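Side-chain contacts in lysine-specific demethylase REF6 (Arabidopsis thaliana, PDB 6A58), which demethylates histone H3 to promote gene expression and binds DNA through the four C2H2 zinc fingers near its C terminus: residues E28-S33 and M41-N46; K51-N56 and R68-D73; K81-T86 and R98-A103. All blocks are in the same frame, centred on the assembly; numbering follows the deposited sequence.

In the fold
The chain is the zinc-finger part of the demethylase, and the contacts follow one another along it in series. None nests in another and none crosses. Contact 1 closes the first loop, tying the turn between strands 23-24 and 33-34 to the end of helix 37-44. Contact 2 opens after it and ties a loop before helix 60-70 to the end of that helix. The two contacts touch through Asn46 and Asn56, and His60 of helix 60-70 completes the zinc site of contact 1. Contact 3 closes the third finger, joining the turn between strands 76-77 and 86-87 to helix 90-101. Its centre lies about 30 Å from that of contact 2.

Contact 1 of 3, residues E28-S33 and M41-N46; sequences EGCTMS and MLHKRN. With ZN (zinc ion), chain B.
Cys30 turns SG trans to its own N (chi1 -167°), and His43 sends its ring off the helix in the same sense (chi1 176°). The two groups therefore point at each other and meet at a zinc ion. Cys30 SG binds the zinc ion at 2.3 Å. His43 NE2 binds it at 2.1 Å, and the zinc ion lies nearly straight out from NE2, about equally far from CE1 and CD2. Cys30 SG stands at the edge of the His43 ring, 3.7 Å from its NE2. Met32 comes from another direction. Its extended side chain crosses that of His43 at about a right angle, and its SD lies 3.5 Å from CE1 of His43. Met32 SD sits obliquely to the ring. Met32 N donates to Cys30 SG over 3.6 Å, in a nearly straight bond, so the cysteine sulfur is held by both the metal and an N-H.

This is the metal centre of the first C2H2 finger, which is degenerate. Cys25 and Cys30 come from the hairpin and His43 from the helix, as in a classical finger. The fourth ligand, His60, belongs to helix 60-70 of the following finger, so the zinc ion also joins the two fingers. The His43 ring meets those of Phe34 and His60, and His43 is buried. Met32 reaches Gln67 on the same following helix. Just beyond His43 the helix ends in a Schellman motif. Asn46, with positive phi, is its C-prime residue. Asn46 N bonds His43 O at 2.9 Å, and Ile47 N bonds Leu42 O. The turn leads the chain straight into the second finger, where the backbone of Asn46 is hydrogen-bonded to that of Phe57.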
ATOM      1  N   GLU A  28       9.221 -15.516  -9.412  1.00 36.58           N
ATOM      2  CA  GLU A  28       8.896 -15.783  -8.009  1.00 37.73           C
ATOM      3  C   GLU A  28       8.207 -14.575  -7.374  1.00 35.99           C
ATOM      4  O   GLU A  28       8.697 -13.449  -7.470  1.00 36.35           O
ATOM      5  CB  GLU A  28      10.159 -16.149  -7.212  1.00 40.59           C
ATOM      6  CG  GLU A  28       9.894 -16.783  -5.850  1.00 43.22           C
ATOM      7  CD  GLU A  28       9.266 -18.167  -5.941  1.00 45.84           C
ATOM      8  OE1 GLU A  28       8.340 -18.452  -5.152  1.00 48.28           O
ATOM      9  OE2 GLU A  28       9.693 -18.973  -6.796  1.00 49.36           O
ATOM     10  N   GLY A  29       7.047 -14.818  -6.766  1.00 34.30           N
ATOM     11  CA  GLY A  29       6.273 -13.775  -6.103  1.00 33.22           C
ATOM     12  C   GLY A  29       5.332 -12.976  -6.995  1.00 31.96           C
ATOM     13  O   GLY A  29       4.507 -12.222  -6.479  1.00 33.45           O
ATOM     14  N   CYS A  30       5.434 -13.129  -8.317  1.00 30.45           N
ATOM     15  CA  CYS A  30       4.604 -12.344  -9.238  1.00 28.54           C
ATOM     16  C   CYS A  30       3.226 -12.977  -9.392  1.00 27.80           C
ATOM     17  O   CYS A  30       3.112 -14.196  -9.521  1.00 28.09           O
ATOM     18  CB  CYS A  30       5.263 -12.221 -10.608  1.00 28.52           C
ATOM     19  SG  CYS A  30       4.476 -10.957 -11.645  1.00 27.43           S
ATOM     20  N   THR A  31       2.185 -12.144  -9.384  1.00 25.94           N
ATOM     21  CA  THR A  31       0.809 -12.612  -9.530  1.00 25.99           C
ATOM     22  C   THR A  31       0.141 -12.024 -10.779  1.00 25.04           C
ATOM     23  O   THR A  31      -1.079 -12.093 -10.916  1.00 25.77           O
ATOM     24  CB  THR A  31      -0.030 -12.266  -8.280  1.00 26.82           C
ATOM     25  OG1 THR A  31      -0.106 -10.846  -8.128  1.00 27.23           O
ATOM     26  CG2 THR A  31       0.586 -12.879  -7.027  1.00 27.53           C
ATOM     27  N   MET A  32       0.940 -11.483 -11.699  1.00 24.70           N
ATOM     28  CA  MET A  32       0.407 -10.836 -12.896  1.00 25.38           C
ATOM     29  C   MET A  32       0.140 -11.829 -14.020  1.00 25.38           C
ATOM     30  O   MET A  32       0.785 -12.876 -14.108  1.00 25.59           O
ATOM     31  CB  MET A  32       1.348  -9.742 -13.384  1.00 25.99           C
ATOM     32  CG  MET A  32       1.469  -8.584 -12.411  1.00 27.09           C
ATOM     33  SD  MET A  32       2.480  -7.269 -13.099  1.00 28.58           S
ATOM     34  CE  MET A  32       2.569  -6.152 -11.702  1.00 29.59           C
ATOM     35  N   SER A  33      -0.826 -11.488 -14.869  1.00 24.73           N
ATOM     36  CA  SER A  33      -1.137 -12.272 -16.066  1.00 25.72           C
ATOM     37  C   SER A  33      -1.502 -11.347 -17.221  1.00 24.82           C
ATOM     38  O   SER A  33      -1.804 -10.167 -17.008  1.00 24.81           O
ATOM     39  CB  SER A  33      -2.270 -13.257 -15.796  1.00 27.81           C
ATOM     40  OG  SER A  33      -3.483 -12.576 -15.572  1.00 29.47           O
ATOM     41  N   MET A  41       5.995 -11.790 -22.707  1.00 26.01           N
ATOM     42  CA  MET A  41       7.411 -11.646 -23.077  1.00 26.58           C
ATOM     43  C   MET A  41       7.942 -10.242 -22.780  1.00 25.38           C
ATOM     44  O   MET A  41       9.051 -10.089 -22.254  1.00 25.16           O
ATOM     45  CB  MET A  41       7.624 -11.995 -24.552  1.00 27.82           C
ATOM     46  CG  MET A  41       7.465 -13.474 -24.859  1.00 29.00           C
ATOM     47  SD  MET A  41       7.802 -13.878 -26.583  0.80 31.90           S
ATOM     48  CE  MET A  41       6.277 -13.464 -27.410  1.00 32.00           C
ATOM     49  N   LEU A  42       7.140  -9.227 -23.092  1.00 24.96           N
ATOM     50  CA  LEU A  42       7.499  -7.842 -22.783  1.00 25.17           C
ATOM     51  C   LEU A  42       7.578  -7.620 -21.270  1.00 24.60           C
ATOM     52  O   LEU A  42       8.468  -6.918 -20.784  1.00 24.69           O
ATOM     53  CB  LEU A  42       6.515  -6.860 -23.429  1.00 25.91           C
ATOM     54  CG  LEU A  42       6.497  -6.860 -24.966  1.00 26.87           C
ATOM     55  CD1 LEU A  42       5.343  -6.023 -25.493  1.00 27.74           C
ATOM     56  CD2 LEU A  42       7.822  -6.380 -25.540  1.00 26.77           C
ATOM     57  N   HIS A  43       6.663  -8.245 -20.530  1.00 24.28           N
ATOM     58  CA  HIS A  43       6.692  -8.224 -19.072  1.00 25.04           C
ATOM     59  C   HIS A  43       7.977  -8.836 -18.495  1.00 25.89           C
ATOM     60  O   HIS A  43       8.546  -8.290 -17.551  1.00 26.14           O
ATOM     61  CB  HIS A  43       5.466  -8.954 -18.518  1.00 24.70           C
ATOM     62  CG  HIS A  43       5.454  -9.071 -17.029  1.00 24.50           C
ATOM     63  ND1 HIS A  43       5.252  -7.987 -16.203  1.00 24.34           N
ATOM     64  CD2 HIS A  43       5.599 -10.144 -16.216  1.00 24.89           C
ATOM     65  CE1 HIS A  43       5.282  -8.386 -14.945  1.00 25.46           C
ATOM     66  NE2 HIS A  43       5.499  -9.689 -14.925  1.00 24.85           N
ATOM     67  N   LYS A  44       8.436  -9.946 -19.069  1.00 27.26           N
ATOM     68  CA  LYS A  44       9.688 -10.585 -18.629  1.00 28.48           C
ATOM     69  C   LYS A  44      10.949  -9.758 -18.942  1.00 29.25           C
ATOM     70  O   LYS A  44      12.003  -9.996 -18.343  1.00 30.20           O
ATOM     71  CB  LYS A  44       9.802 -12.004 -19.185  1.00 29.87           C
ATOM     72  CG  LYS A  44       8.819 -12.955 -18.531  1.00 31.24           C
ATOM     73  CD  LYS A  44       8.840 -14.324 -19.172  1.00 33.21           C
ATOM     74  CE  LYS A  44       7.819 -15.232 -18.512  1.00 34.30           C
ATOM     75  NZ  LYS A  44       7.838 -16.608 -19.072  1.00 35.49           N
ATOM     76  N   ARG A  45      10.826  -8.802 -19.870  1.00 28.13           N
ATOM     77  CA  ARG A  45      11.869  -7.801 -20.137  0.70 28.29           C
ATOM     78  C   ARG A  45      11.705  -6.546 -19.268  1.00 28.16           C
ATOM     79  O   ARG A  45      12.334  -5.510 -19.518  1.00 27.87           O
ATOM     80  CB  ARG A  45      11.861  -7.423 -21.620  0.70 28.18           C
ATOM     81  CG  ARG A  45      12.379  -8.531 -22.524  0.70 28.52           C
ATOM     82  CD  ARG A  45      12.120  -8.225 -23.981  0.70 28.30           C
ATOM     83  NE  ARG A  45      12.655  -6.927 -24.389  0.70 28.08           N
ATOM     84  CZ  ARG A  45      12.437  -6.352 -25.571  0.70 27.50           C
ATOM     85  NH1 ARG A  45      11.695  -6.954 -26.504  0.70 27.35           N
ATOM     86  NH2 ARG A  45      12.965  -5.155 -25.823  0.70 27.61           N
ATOM     87  N   ASN A  46      10.863  -6.640 -18.233  1.00 27.53           N
ATOM     88  CA  ASN A  46      10.641  -5.572 -17.258  1.00 27.68           C
ATOM     89  C   ASN A  46      10.153  -4.257 -17.861  1.00 26.77           C
ATOM     90  O   ASN A  46      10.526  -3.172 -17.404  1.00 27.70           O
ATOM     91  CB  ASN A  46      11.895  -5.381 -16.390  1.00 28.68           C
ATOM     92  CG  ASN A  46      12.292  -6.652 -15.663  1.00 29.36           C
ATOM     93  OD1 ASN A  46      13.451  -7.058 -15.685  1.00 32.69           O
ATOM     94  ND2 ASN A  46      11.322  -7.298 -15.035  1.00 29.08           N
TER
HETATM   95 ZN    ZN B1401       5.936 -10.987 -13.361  0.90 32.62          ZN

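Contact 2 of 3, residues K51-N56 and R68-D73; sequences KGCGKN and RVHSDD. With ZN (zinc ion), chain C.
Cys53 and His70 are the nearest pair of the two backbones, with CA atoms 9.4 Å apart. Residues 51-56 form an irregular turn with positive phi at Gly52 and Gly54. Residues 68-70 are a weakly bonded piece of helix 60-70, and the chain then runs on as a loop. The gap between the backbones is spanned by two side chains and a zinc ion. Cys53 SG binds the zinc ion at 2.2 Å, and His70 NE2 does so at the same distance. With CG opposite its carbonyl carbon (chi1 -70°), the His70 ring reaches across to the metal and brings NE2 to it. Cys53 SG meets the edge of that ring, 3.5 Å from NE2 of His70. Cys53 CB rests 3.9 Å from His70 CE1, so the ring also touches the methylene. Lys55 N makes a weak hydrogen bond to Cys53 SG. Past the helix, Ser71 OG accepts from Asp73 N at 3.1 Å, an ST turn.

Cys48 and His66 complete the tetrahedral Cys2His2 site of the second finger. His66 lies one turn earlier on helix 60-70, its ring nearly perpendicular to that of His70. The contact thus pins the end of helix 60-70 to the loop that follows helix 37-44. Beyond Asp73 the chain goes on to strand 76-77 of the third finger.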
ATOM      1  N   LYS A  51      -0.534   0.791 -20.828  1.00 30.37           N
ATOM      2  CA  LYS A  51      -0.556   1.455 -22.137  1.00 31.38           C
ATOM      3  C   LYS A  51      -0.045   2.896 -22.038  1.00 32.54           C
ATOM      4  O   LYS A  51      -0.456   3.648 -21.149  1.00 32.82           O
ATOM      5  CB  LYS A  51      -1.976   1.455 -22.718  1.00 31.46           C
ATOM      6  CG  LYS A  51      -2.498   0.086 -23.121  1.00 31.66           C
ATOM      7  CD  LYS A  51      -3.999   0.110 -23.371  1.00 31.76           C
ATOM      8  CE  LYS A  51      -4.526  -1.267 -23.738  1.00 32.64           C
ATOM      9  NZ  LYS A  51      -6.005  -1.302 -23.921  1.00 33.20           N
ATOM     10  N   GLY A  52       0.874   3.256 -22.934  1.00 34.07           N
ATOM     11  CA  GLY A  52       1.419   4.615 -23.011  1.00 34.33           C
ATOM     12  C   GLY A  52       2.604   4.962 -22.122  1.00 35.50           C
ATOM     13  O   GLY A  52       3.188   6.038 -22.285  1.00 36.97           O
ATOM     14  N   CYS A  53       2.975   4.080 -21.189  1.00 34.31           N
ATOM     15  CA  CYS A  53       4.054   4.379 -20.242  1.00 33.89           C
ATOM     16  C   CYS A  53       5.428   4.174 -20.886  1.00 34.96           C
ATOM     17  O   CYS A  53       6.182   5.135 -21.060  1.00 36.29           O
ATOM     18  CB  CYS A  53       3.920   3.538 -18.966  1.00 33.14           C
ATOM     19  SG  CYS A  53       5.237   3.838 -17.772  1.00 33.29           S
ATOM     20  N   GLY A  54       5.745   2.927 -21.228  1.00 34.48           N
ATOM     21  CA  GLY A  54       7.001   2.590 -21.903  1.00 33.89           C
ATOM     22  C   GLY A  54       8.254   2.487 -21.044  1.00 33.52           C
ATOM     23  O   GLY A  54       9.326   2.186 -21.570  1.00 33.74           O
ATOM     24  N   LYS A  55       8.143   2.715 -19.734  1.00 31.86           N
ATOM     25  CA  LYS A  55       9.312   2.660 -18.854  1.00 31.77           C
ATOM     26  C   LYS A  55       9.805   1.217 -18.700  1.00 30.60           C
ATOM     27  O   LYS A  55       9.002   0.295 -18.549  1.00 29.74           O
ATOM     28  CB  LYS A  55       8.999   3.279 -17.490  1.00 33.06           C
ATOM     29  CG  LYS A  55       8.740   4.777 -17.544  1.00 34.35           C
ATOM     30  CD  LYS A  55       8.426   5.322 -16.161  1.00 35.84           C
ATOM     31  CE  LYS A  55       8.453   6.842 -16.120  1.00 37.54           C
ATOM     32  NZ  LYS A  55       7.381   7.457 -16.947  1.00 39.72           N
ATOM     33  N   ASN A  56      11.126   1.039 -18.782  1.00 29.54           N
ATOM     34  CA  ASN A  56      11.782  -0.259 -18.591  1.00 29.39           C
ATOM     35  C   ASN A  56      12.560  -0.227 -17.281  1.00 29.88           C
ATOM     36  O   ASN A  56      13.043   0.834 -16.873  1.00 29.24           O
ATOM     37  CB  ASN A  56      12.783  -0.546 -19.717  1.00 28.95           C
ATOM     38  CG  ASN A  56      12.127  -0.856 -21.054  1.00 29.11           C
ATOM     39  OD1 ASN A  56      12.574  -1.764 -21.761  1.00 28.79           O
ATOM     40  ND2 ASN A  56      11.108  -0.086 -21.432  1.00 27.94           N
ATOM     41  N   ARG A  68       2.288  -0.167  -9.471  1.00 45.87           N
ATOM     42  CA  ARG A  68       1.400   0.319  -8.404  1.00 46.55           C
ATOM     43  C   ARG A  68       1.141   1.832  -8.440  1.00 46.86           C
ATOM     44  O   ARG A  68       0.062   2.280  -8.049  1.00 47.60           O
ATOM     45  CB  ARG A  68       1.965  -0.060  -7.033  1.00 46.74           C
ATOM     46  N   VAL A  69       2.123   2.608  -8.906  1.00 46.27           N
ATOM     47  CA  VAL A  69       1.980   4.065  -9.043  1.00 45.10           C
ATOM     48  C   VAL A  69       0.913   4.493 -10.060  1.00 44.33           C
ATOM     49  O   VAL A  69       0.326   5.570  -9.924  1.00 45.65           O
ATOM     50  CB  VAL A  69       3.320   4.730  -9.428  1.00 45.60           C
ATOM     51  N   HIS A  70       0.669   3.665 -11.076  1.00 41.70           N
ATOM     52  CA  HIS A  70      -0.416   3.908 -12.036  1.00 40.81           C
ATOM     53  C   HIS A  70      -1.811   3.659 -11.450  1.00 40.63           C
ATOM     54  O   HIS A  70      -2.783   4.280 -11.886  1.00 41.90           O
ATOM     55  CB  HIS A  70      -0.248   3.038 -13.285  1.00 40.05           C
ATOM     56  CG  HIS A  70       0.902   3.442 -14.152  1.00 38.87           C
ATOM     57  ND1 HIS A  70       0.792   4.410 -15.125  1.00 39.30           N
ATOM     58  CD2 HIS A  70       2.177   2.994 -14.208  1.00 39.65           C
ATOM     59  CE1 HIS A  70       1.955   4.551 -15.736  1.00 39.61           C
ATOM     60  NE2 HIS A  70       2.812   3.701 -15.200  1.00 37.90           N
ATOM     61  N   SER A  71      -1.907   2.740 -10.489  1.00 40.91           N
ATOM     62  CA  SER A  71      -3.198   2.328  -9.936  1.00 41.05           C
ATOM     63  C   SER A  71      -3.746   3.331  -8.922  1.00 41.06           C
ATOM     64  O   SER A  71      -3.052   3.703  -7.975  1.00 42.78           O
ATOM     65  CB  SER A  71      -3.082   0.955  -9.270  1.00 41.36           C
ATOM     66  OG  SER A  71      -4.344   0.515  -8.793  1.00 41.06           O
ATOM     67  N   ASP A  72      -4.994   3.745  -9.131  1.00 40.33           N
ATOM     68  CA  ASP A  72      -5.760   4.504  -8.136  1.00 40.20           C
ATOM     69  C   ASP A  72      -6.756   3.601  -7.383  1.00 37.73           C
ATOM     70  O   ASP A  72      -7.712   4.095  -6.783  1.00 38.00           O
ATOM     71  CB  ASP A  72      -6.468   5.714  -8.788  1.00 42.56           C
ATOM     72  CG  ASP A  72      -7.531   5.320  -9.818  1.00 44.14           C
ATOM     73  OD1 ASP A  72      -7.550   4.158 -10.281  1.00 45.99           O
ATOM     74  OD2 ASP A  72      -8.348   6.194 -10.179  1.00 46.29           O
ATOM     75  N   ASP A  73      -6.514   2.286  -7.398  1.00 34.62           N
ATOM     76  CA  ASP A  73      -7.423   1.320  -6.788  1.00 32.77           C
ATOM     77  C   ASP A  73      -7.271   1.359  -5.270  1.00 32.08           C
ATOM     78  O   ASP A  73      -6.184   1.116  -4.736  1.00 31.30           O
ATOM     79  CB  ASP A  73      -7.133  -0.092  -7.320  1.00 31.84           C
ATOM     80  CG  ASP A  73      -8.173  -1.125  -6.894  1.00 32.08           C
ATOM     81  OD1 ASP A  73      -9.216  -0.764  -6.297  1.00 30.12           O
ATOM     82  OD2 ASP A  73      -7.947  -2.322  -7.186  1.00 30.34           O
TER
HETATM   83 ZN    ZN C1402       4.500   2.584 -16.070  1.00 38.38          ZN

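Contact 3 of 3, residues K81-T86 and R98-A103; sequences KGCKMT and RVHTGA. With ZN (zinc ion), chain D.
Cys83 meets the imidazole of His100 at its edge. Its SG lies 81° off the ring normal, close to the ring plane and 3.5 Å from NE2 of His100. The CB of Cys83 follows the sulfur in, 3.8 Å from the same NE2. A zinc ion joins the two groups, 2.3 Å from Cys83 SG and 2.1 Å from His100 NE2. It lies nearly straight ahead of that nitrogen, about equally far from CE1 and CD2. Cys83 has SG trans to its N (chi1 -173°), which turns the sulfur from the hairpin toward the helix. In His100, CG trans to the carbonyl carbon (chi1 -61°) carries NE2 to the same zinc ion.

Two other rings pack against that of His100. Trp80 stacks on it, and the ring of His96 stands nearly perpendicular to it. Cys78 and His96 fill the remaining two positions on the metal. This is the Cys2His2 centre of the third finger, in the region that binds DNA. Helix 90-101 ends just after His100, where Gly102 takes up positive phi and its N bonds Arg98 O at 2.8 Å. Arg98 NH1 reaches Arg118 O in the fourth finger.

Met85 N makes a weak hydrogen bond to Cys83 SG at 3.6 Å. Such an N-H would offset part of the negative charge expected on a zinc-bound thiolate. Two thiolates, with two neutral imidazoles, would balance the double charge of the zinc ion. With just 69 Å² buried between the segments, the metal probably does more than packing to hold them together.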
ATOM      1  N   LYS A  81     -20.810   4.555   8.665  1.00 28.88           N
ATOM      2  CA  LYS A  81     -21.894   5.119   7.850  1.00 30.06           C
ATOM      3  C   LYS A  81     -21.696   6.620   7.651  1.00 29.82           C
ATOM      4  O   LYS A  81     -21.346   7.332   8.595  1.00 29.38           O
ATOM      5  CB  LYS A  81     -23.261   4.875   8.493  1.00 30.95           C
ATOM      6  CG  LYS A  81     -23.721   3.428   8.479  1.00 32.06           C
ATOM      7  CD  LYS A  81     -24.876   3.197   9.445  1.00 33.77           C
ATOM      8  CE  LYS A  81     -26.142   3.923   9.021  1.00 35.39           C
ATOM      9  NZ  LYS A  81     -27.253   3.716   9.993  1.00 36.30           N
ATOM     10  N   GLY A  82     -21.911   7.084   6.419  1.00 30.96           N
ATOM     11  CA  GLY A  82     -21.684   8.481   6.045  1.00 31.34           C
ATOM     12  C   GLY A  82     -20.307   8.799   5.486  1.00 31.66           C
ATOM     13  O   GLY A  82     -20.129   9.843   4.857  1.00 32.81           O
ATOM     14  N   CYS A  83     -19.332   7.914   5.708  1.00 30.98           N
ATOM     15  CA  CYS A  83     -17.967   8.136   5.263  1.00 30.73           C
ATOM     16  C   CYS A  83     -17.752   7.454   3.921  1.00 31.57           C
ATOM     17  O   CYS A  83     -18.065   6.276   3.769  1.00 32.44           O
ATOM     18  CB  CYS A  83     -16.979   7.583   6.285  1.00 29.65           C
ATOM     19  SG  CYS A  83     -15.271   7.999   5.904  1.00 28.96           S
ATOM     20  N   LYS A  84     -17.204   8.202   2.965  1.00 34.14           N
ATOM     21  CA  LYS A  84     -16.970   7.705   1.608  1.00 35.41           C
ATOM     22  C   LYS A  84     -15.486   7.438   1.332  1.00 34.85           C
ATOM     23  O   LYS A  84     -15.110   7.186   0.184  1.00 34.71           O
ATOM     24  CB  LYS A  84     -17.534   8.707   0.591  1.00 38.53           C
ATOM     25  CG  LYS A  84     -19.012   9.005   0.792  1.00 40.86           C
ATOM     26  CD  LYS A  84     -19.619   9.740  -0.394  1.00 42.80           C
ATOM     27  CE  LYS A  84     -21.115   9.940  -0.199  1.00 44.05           C
ATOM     28  NZ  LYS A  84     -21.786  10.480  -1.413  1.00 45.35           N
ATOM     29  N   MET A  85     -14.650   7.461   2.372  1.00 32.76           N
ATOM     30  CA  MET A  85     -13.210   7.267   2.200  1.00 33.28           C
ATOM     31  C   MET A  85     -12.885   5.811   1.897  1.00 31.42           C
ATOM     32  O   MET A  85     -13.554   4.901   2.380  1.00 29.60           O
ATOM     33  CB  MET A  85     -12.434   7.740   3.430  1.00 36.16           C
ATOM     34  CG  MET A  85     -12.553   9.239   3.666  1.00 39.27           C
ATOM     35  SD  MET A  85     -11.197   9.932   4.625  1.00 45.81           S
ATOM     36  CE  MET A  85      -9.848   9.818   3.453  1.00 44.27           C
ATOM     37  N   THR A  86     -11.851   5.619   1.084  1.00 30.63           N
ATOM     38  CA  THR A  86     -11.418   4.300   0.626  1.00 30.00           C
ATOM     39  C   THR A  86      -9.911   4.174   0.794  1.00 29.27           C
ATOM     40  O   THR A  86      -9.197   5.182   0.852  1.00 28.54           O
ATOM     41  CB  THR A  86     -11.793   4.079  -0.850  1.00 30.88           C
ATOM     42  OG1 THR A  86     -11.319   5.176  -1.637  1.00 31.67           O
ATOM     43  CG2 THR A  86     -13.299   3.958  -1.005  1.00 31.31           C
ATOM     44  N   ARG A  98     -10.033   5.024  13.609  1.00 24.18           N
ATOM     45  CA  ARG A  98      -9.783   5.662  14.905  1.00 24.59           C
ATOM     46  C   ARG A  98     -10.171   7.145  14.936  1.00 24.69           C
ATOM     47  O   ARG A  98     -10.483   7.671  16.005  1.00 24.66           O
ATOM     48  CB  ARG A  98      -8.322   5.501  15.335  1.00 25.03           C
ATOM     49  CG  ARG A  98      -7.892   4.058  15.562  1.00 25.97           C
ATOM     50  CD  ARG A  98      -6.393   3.965  15.760  1.00 26.27           C
ATOM     51  NE  ARG A  98      -5.932   2.585  15.644  1.00 27.05           N
ATOM     52  CZ  ARG A  98      -4.675   2.217  15.379  1.00 27.09           C
ATOM     53  NH1 ARG A  98      -3.709   3.116  15.211  1.00 27.26           N
ATOM     54  NH2 ARG A  98      -4.384   0.922  15.281  1.00 28.03           N
ATOM     55  N   VAL A  99     -10.153   7.813  13.781  1.00 24.71           N
ATOM     56  CA  VAL A  99     -10.611   9.210  13.685  1.00 25.02           C
ATOM     57  C   VAL A  99     -12.087   9.295  14.076  1.00 25.18           C
ATOM     58  O   VAL A  99     -12.487  10.219  14.785  1.00 25.48           O
ATOM     59  CB  VAL A  99     -10.394   9.810  12.270  1.00 26.26           C
ATOM     60  CG1 VAL A  99     -10.940  11.232  12.179  1.00 26.94           C
ATOM     61  CG2 VAL A  99      -8.914   9.790  11.901  1.00 26.78           C
ATOM     62  N   HIS A 100     -12.880   8.325  13.626  1.00 24.14           N
ATOM     63  CA  HIS A 100     -14.306   8.265  13.949  1.00 24.69           C
ATOM     64  C   HIS A 100     -14.573   7.848  15.390  1.00 24.93           C
ATOM     65  O   HIS A 100     -15.476   8.389  16.027  1.00 24.91           O
ATOM     66  CB  HIS A 100     -15.036   7.281  13.037  1.00 24.96           C
ATOM     67  CG  HIS A 100     -14.972   7.625  11.582  1.00 25.49           C
ATOM     68  ND1 HIS A 100     -15.318   8.866  11.092  1.00 26.62           N
ATOM     69  CD2 HIS A 100     -14.642   6.873  10.505  1.00 25.50           C
ATOM     70  CE1 HIS A 100     -15.176   8.873   9.779  1.00 27.47           C
ATOM     71  NE2 HIS A 100     -14.777   7.673   9.397  1.00 26.04           N
ATOM     72  N   THR A 101     -13.820   6.866  15.895  1.00 24.37           N
ATOM     73  CA  THR A 101     -14.041   6.359  17.257  1.00 24.77           C
ATOM     74  C   THR A 101     -13.421   7.248  18.342  1.00 24.75           C
ATOM     75  O   THR A 101     -13.830   7.178  19.500  1.00 26.12           O
ATOM     76  CB  THR A 101     -13.493   4.934  17.439  1.00 25.28           C
ATOM     77  OG1 THR A 101     -12.068   4.953  17.302  1.00 26.08           O
ATOM     78  CG2 THR A 101     -14.113   3.978  16.416  1.00 25.40           C
ATOM     79  N   GLY A 102     -12.428   8.059  17.970  1.00 24.48           N
ATOM     80  CA  GLY A 102     -11.701   8.900  18.922  1.00 25.01           C
ATOM     81  C   GLY A 102     -10.624   8.166  19.704  1.00 26.02           C
ATOM     82  O   GLY A 102     -10.091   8.707  20.672  1.00 26.79           O
ATOM     83  N   ALA A 103     -10.283   6.949  19.275  1.00 26.25           N
ATOM     84  CA  ALA A 103      -9.291   6.135  19.979  1.00 26.44           C
ATOM     85  C   ALA A 103      -7.902   6.758  19.866  1.00 26.60           C
ATOM     86  O   ALA A 103      -7.521   7.229  18.795  1.00 27.07           O
ATOM     87  CB  ALA A 103      -9.277   4.722  19.416  1.00 26.46           C
TER
HETATM   88 ZN    ZN D1403     -14.286   6.827   7.566  0.80 31.10          ZN